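PDB 4CC9: protein Vpx from Simian immunodeficiency virus, which redirects the host CUL4A-DDB1 E3 ligase, through direct binding to DCAF-1, to degrade SAMHD1, and helps carry the viral pre-integration complex into the nucleus. Local coordinates for residues E23-G26 and E27-W31; Y76-L79 and C80-K84. All blocks are in the same frame, centred on the assembly; numbering follows the deposited sequence.

Contact 1: residues E23-G26 and E27-W31; sequences ETIG and EAFDW
Thr24 and Glu27 bond reciprocally where helix 25-43 begins. From Glu27, N-H reaches back to Thr24 OG1 at 3.1 Å, fairly straight at 161°. The return bond, Thr24 N to Glu27 OE2, is modelled at 2.5 Å, very short, so its exact length is doubtful. The two side chains cross at about a right angle. Glu27 CG sits between its own backbone N and carbonyl carbon (chi1 64°), which brings the otherwise extended chain back to the backbone N of Thr24. On one flank the aliphatic part of Glu23 slides past Glu27 in the opposite direction, Glu23 CG lying 3.4 Å from Glu27 CG; further out, Glu23 OE1 rests 3.6 Å from the buried Ala28 CB and pairs in a salt bridge with a basic side chain of another protein. Ile25 and Phe29 share one slender contact, Ile25 CG2 to Phe29 CE2 at 3.8 Å, and another protein packs on both. The loose, solvent side holds Asp30, which does little more than donate its backbone N to Gly26 O, and the outer part of Glu27. With Thr24 as N-cap and Glu27 answering it, this is a capping box opening an alpha-helix.

Contact 2: residues Y76-L79 and C80-K84; sequences YRYL and CLIQK
Two aromatic rings on helix 71-91 each receive the side chain four residues further on over one face. Cys80 SG stands above the Tyr76 ring, 3.9 Å from its centroid and 23° off the ring normal, displaced toward the CE2 and CZ side. It is placed there by a chi1 of -67°, which sets the sulfur beside the backbone N of Cys80, while the Tyr76 ring swings anti to its own N and slants out from the helix toward its C-terminal end, under the sulfur. The second pair, Tyr78 and Ile82, crosses at a slant: Ile82 CG1 makes a CH-pi contact 3.8 Å from the ring centroid, again shifted from the middle, with its closest approach to Tyr78 CZ at 3.5 Å. Ile82 CD1 continues the branch past the rim, near Tyr78 CE1. The third pair involves no ring. Leu79 and Gln83 lie side by side and point the same way, Leu79 CD1 being 3.9 Å from Gln83 CG, and a bend at chi2 (-86°) turns the Gln83 amide so that NE2 also passes Leu79 CD1.

Beneath all three pairs run i to i+4 backbone bonds, the shortest from Gln83 N to Leu79 O at 2.8 Å; the one from Leu81 to Arg77 is weak. The polar ends look elsewhere: Tyr78 OH bonds to Asn40 OD1, whereas Tyr76 OH meets an acidic side chain and Gln83 OE1 an aromatic side chain of another protein. Tyr78 also packs edge-to-face on Trp56 of helix 49-66, and Leu79, Ile82 and Gln83 touch Ile39 of helix 25-43. Residues 76-79 belong to a stretch assigned by similarity as a nuclear localization signal. The arrangement is that of the third helix of the three-helix Vpr/Vpx fold, which packs on both others.

Both contacts are local, three to five residues apart; contact 1 spans the start of a helix, contact 2 lies wholly inside one, and their places in the fold give them different chemistry. Contact 1 starts helix 25-43 toward the outside of the chain, so a hydroxyl N-cap and a carboxylate carry it; contact 2, in helix 71-91, is largely buried and relies on ring faces, sulfur and aliphatic branches. The two helices meet directly: Trp31 CH2 packs 4.0 Å from Leu79 CD2 and also touches the Tyr76 ring. Other proteins of the complex engage both, through one salt bridge in contact 1 and two in contact 2. Contact 1 lies away from the zinc site, whereas the side chain of Ile82 is about 12 Å from the zinc ion.

Contact 1: residues E23-G26 and E27-W31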
loop_
_atom_site.group_PDB
_atom_site.type_symbol
_atom_site.label_atom_id
_atom_site.label_comp_id
_atom_site.label_asym_id
_atom_site.label_seq_id
_atom_site.Cartn_x
_atom_site.Cartn_y
_atom_site.Cartn_z
ATOM N N GLU B 23 9.463 2.574 21.443
ATOM C CA GLU B 23 9.991 1.225 21.608
ATOM C C GLU B 23 11.272 1.317 22.466
ATOM O O GLU B 23 12.014 2.314 22.360
ATOM C CB GLU B 23 10.268 0.614 20.230
ATOM C CG GLU B 23 11.034 -0.707 20.228
ATOM C CD GLU B 23 11.040 -1.414 18.855
ATOM O OE1 GLU B 23 11.719 -0.921 17.923
ATOM O OE2 GLU B 23 10.375 -2.471 18.709
ATOM N N THR B 24 11.512 0.327 23.341
ATOM C CA THR B 24 12.766 0.276 24.119
ATOM C C THR B 24 13.897 -0.388 23.344
ATOM O O THR B 24 13.655 -1.094 22.356
ATOM C CB THR B 24 12.637 -0.494 25.449
ATOM O OG1 THR B 24 12.584 -1.901 25.183
ATOM C CG2 THR B 24 11.408 -0.047 26.240
ATOM N N ILE B 25 15.128 -0.170 23.805
ATOM C CA ILE B 25 16.307 -0.722 23.145
ATOM C C ILE B 25 16.251 -2.239 23.135
ATOM O O ILE B 25 16.495 -2.881 22.103
ATOM C CB ILE B 25 17.597 -0.245 23.823
ATOM C CG1 ILE B 25 17.890 1.201 23.405
ATOM C CG2 ILE B 25 18.765 -1.153 23.455
ATOM C CD1 ILE B 25 19.067 1.824 24.115
ATOM N N GLY B 26 15.879 -2.803 24.281
ATOM C CA GLY B 26 15.798 -4.240 24.443
ATOM C C GLY B 26 14.794 -4.839 23.495
ATOM O O GLY B 26 15.070 -5.863 22.860
ATOM N N GLU B 27 13.630 -4.206 23.374
ATOM C CA GLU B 27 12.605 -4.785 22.519
ATOM C C GLU B 27 12.922 -4.589 21.029
ATOM O O GLU B 27 12.511 -5.395 20.196
ATOM C CB GLU B 27 11.182 -4.363 22.933
ATOM C CG GLU B 27 10.884 -2.894 22.817
ATOM C CD GLU B 27 9.790 -2.413 23.792
ATOM O OE1 GLU B 27 9.058 -3.243 24.377
ATOM O OE2 GLU B 27 9.661 -1.184 23.961
ATOM N N ALA B 28 13.717 -3.574 20.695
ATOM C CA ALA B 28 14.148 -3.424 19.308
ATOM C C ALA B 28 15.026 -4.611 18.883
ATOM O O ALA B 28 14.812 -5.203 17.815
ATOM C CB ALA B 28 14.874 -2.098 19.096
ATOM N N PHE B 29 15.994 -4.974 19.719
ATOM C CA PHE B 29 16.859 -6.113 19.391
ATOM C C PHE B 29 16.067 -7.403 19.261
ATOM O O PHE B 29 16.318 -8.185 18.349
ATOM C CB PHE B 29 18.012 -6.287 20.394
ATOM C CG PHE B 29 19.142 -5.322 20.191
ATOM C CD1 PHE B 29 19.984 -5.430 19.075
ATOM C CD2 PHE B 29 19.390 -4.323 21.118
ATOM C CE1 PHE B 29 21.044 -4.542 18.882
ATOM C CE2 PHE B 29 20.450 -3.430 20.934
ATOM C CZ PHE B 29 21.276 -3.539 19.813
ATOM N N ASP B 30 15.105 -7.622 20.153
ATOM C CA ASP B 30 14.272 -8.827 20.071
ATOM C C ASP B 30 13.374 -8.805 18.836
ATOM O O ASP B 30 13.148 -9.842 18.212
ATOM C CB ASP B 30 13.435 -9.039 21.346
ATOM C CG ASP B 30 14.292 -9.411 22.548
ATOM O OD1 ASP B 30 15.446 -9.851 22.348
ATOM O OD2 ASP B 30 13.816 -9.267 23.694
ATOM N N TRP B 31 12.862 -7.628 18.485
ATOM C CA TRP B 31 12.103 -7.490 17.243
ATOM C C TRP B 31 12.961 -7.931 16.057
ATOM O O TRP B 31 12.484 -8.644 15.175
ATOM C CB TRP B 31 11.635 -6.047 17.010
ATOM C CG TRP B 31 11.187 -5.831 15.579
ATOM C CD1 TRP B 31 9.988 -6.191 15.037
ATOM C CD2 TRP B 31 11.954 -5.247 14.505
ATOM N NE1 TRP B 31 9.954 -5.851 13.699
ATOM C CE2 TRP B 31 11.142 -5.270 13.351
ATOM C CE3 TRP B 31 13.231 -4.698 14.418
ATOM C CZ2 TRP B 31 11.576 -4.771 12.121
ATOM C CZ3 TRP B 31 13.661 -4.205 13.193
ATOM C CH2 TRP B 31 12.838 -4.252 12.061
#

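Contact 2: residues Y76-L79 and C80-K84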
loop_
_atom_site.group_PDB
_atom_site.type_symbol
_atom_site.label_atom_id
_atom_site.label_comp_id
_atom_site.label_asym_id
_atom_site.label_seq_id
_atom_site.Cartn_x
_atom_site.Cartn_y
_atom_site.Cartn_z
ATOM N N TYR B 76 19.806 -6.497 9.510
ATOM C CA TYR B 76 18.808 -5.497 9.158
ATOM C C TYR B 76 18.798 -5.169 7.658
ATOM O O TYR B 76 17.716 -5.090 7.045
ATOM C CB TYR B 76 19.003 -4.237 9.996
ATOM C CG TYR B 76 18.004 -3.145 9.695
ATOM C CD1 TYR B 76 16.750 -3.142 10.286
ATOM C CD2 TYR B 76 18.319 -2.111 8.816
ATOM C CE1 TYR B 76 15.832 -2.135 10.006
ATOM C CE2 TYR B 76 17.408 -1.102 8.532
ATOM C CZ TYR B 76 16.173 -1.114 9.130
ATOM O OH TYR B 76 15.275 -0.106 8.844
ATOM N N ARG B 77 19.980 -4.974 7.059
ATOM C CA ARG B 77 20.033 -4.775 5.600
ATOM C C ARG B 77 19.445 -5.987 4.873
ATOM O O ARG B 77 18.772 -5.850 3.849
ATOM C CB ARG B 77 21.457 -4.499 5.097
ATOM C CG ARG B 77 22.092 -3.230 5.688
ATOM C CD ARG B 77 21.283 -1.977 5.351
ATOM N NE ARG B 77 21.151 -1.833 3.907
ATOM C CZ ARG B 77 21.980 -1.135 3.132
ATOM N NH1 ARG B 77 23.012 -0.482 3.664
ATOM N NH2 ARG B 77 21.775 -1.090 1.811
ATOM N N TYR B 78 19.678 -7.176 5.415
ATOM C CA TYR B 78 19.158 -8.378 4.786
ATOM C C TYR B 78 17.622 -8.422 4.869
ATOM O O TYR B 78 16.952 -8.729 3.883
ATOM C CB TYR B 78 19.785 -9.635 5.417
ATOM C CG TYR B 78 19.025 -10.906 5.101
ATOM C CD1 TYR B 78 19.203 -11.559 3.888
ATOM C CD2 TYR B 78 18.133 -11.455 6.017
ATOM C CE1 TYR B 78 18.512 -12.734 3.590
ATOM C CE2 TYR B 78 17.440 -12.625 5.729
ATOM C CZ TYR B 78 17.637 -13.251 4.509
ATOM O OH TYR B 78 16.964 -14.399 4.202
ATOM N N LEU B 79 17.075 -8.127 6.047
ATOM C CA LEU B 79 15.624 -8.129 6.240
ATOM C C LEU B 79 14.937 -7.175 5.261
ATOM O O LEU B 79 13.935 -7.540 4.639
ATOM C CB LEU B 79 15.261 -7.765 7.694
ATOM C CG LEU B 79 13.779 -7.678 8.063
ATOM C CD1 LEU B 79 13.081 -9.003 7.828
ATOM C CD2 LEU B 79 13.592 -7.241 9.508
ATOM N N CYS B 80 15.480 -5.967 5.103
ATOM C CA CYS B 80 14.847 -4.991 4.211
ATOM C C CYS B 80 14.766 -5.508 2.771
ATOM O O CYS B 80 13.761 -5.289 2.085
ATOM C CB CYS B 80 15.537 -3.618 4.297
ATOM S SG CYS B 80 15.340 -2.769 5.935
ATOM N N LEU B 81 15.797 -6.225 2.327
ATOM C CA LEU B 81 15.785 -6.818 0.979
ATOM C C LEU B 81 14.727 -7.909 0.825
ATOM O O LEU B 81 14.052 -7.978 -0.207
ATOM C CB LEU B 81 17.152 -7.394 0.620
ATOM C CG LEU B 81 18.246 -6.373 0.323
ATOM C CD1 LEU B 81 19.592 -7.069 0.240
ATOM C CD2 LEU B 81 17.942 -5.609 -0.980
ATOM N N ILE B 82 14.585 -8.765 1.839
ATOM C CA ILE B 82 13.583 -9.826 1.769
ATOM C C ILE B 82 12.169 -9.252 1.876
ATOM O O ILE B 82 11.248 -9.745 1.198
ATOM C CB ILE B 82 13.798 -10.920 2.829
ATOM C CG1 ILE B 82 15.212 -11.501 2.698
ATOM C CG2 ILE B 82 12.786 -12.044 2.646
ATOM C CD1 ILE B 82 15.519 -12.029 1.288
ATOM N N GLN B 83 11.994 -8.206 2.694
ATOM C CA GLN B 83 10.674 -7.583 2.814
ATOM C C GLN B 83 10.265 -7.035 1.442
ATOM O O GLN B 83 9.098 -7.141 1.060
ATOM C CB GLN B 83 10.645 -6.478 3.885
ATOM C CG GLN B 83 10.887 -6.932 5.339
ATOM C CD GLN B 83 9.625 -7.398 6.074
ATOM O OE1 GLN B 83 8.692 -7.947 5.477
ATOM N NE2 GLN B 83 9.615 -7.204 7.389
ATOM N N LYS B 84 11.224 -6.491 0.686
ATOM C CA LYS B 84 10.912 -5.976 -0.656
ATOM C C LYS B 84 10.598 -7.090 -1.645
ATOM O O LYS B 84 9.693 -6.951 -2.470
ATOM C CB LYS B 84 12.025 -5.057 -1.186
ATOM C CG LYS B 84 12.088 -3.735 -0.429
ATOM C CD LYS B 84 13.310 -2.903 -0.759
ATOM C CE LYS B 84 13.553 -1.891 0.377
ATOM N NZ LYS B 84 14.571 -0.858 0.063
#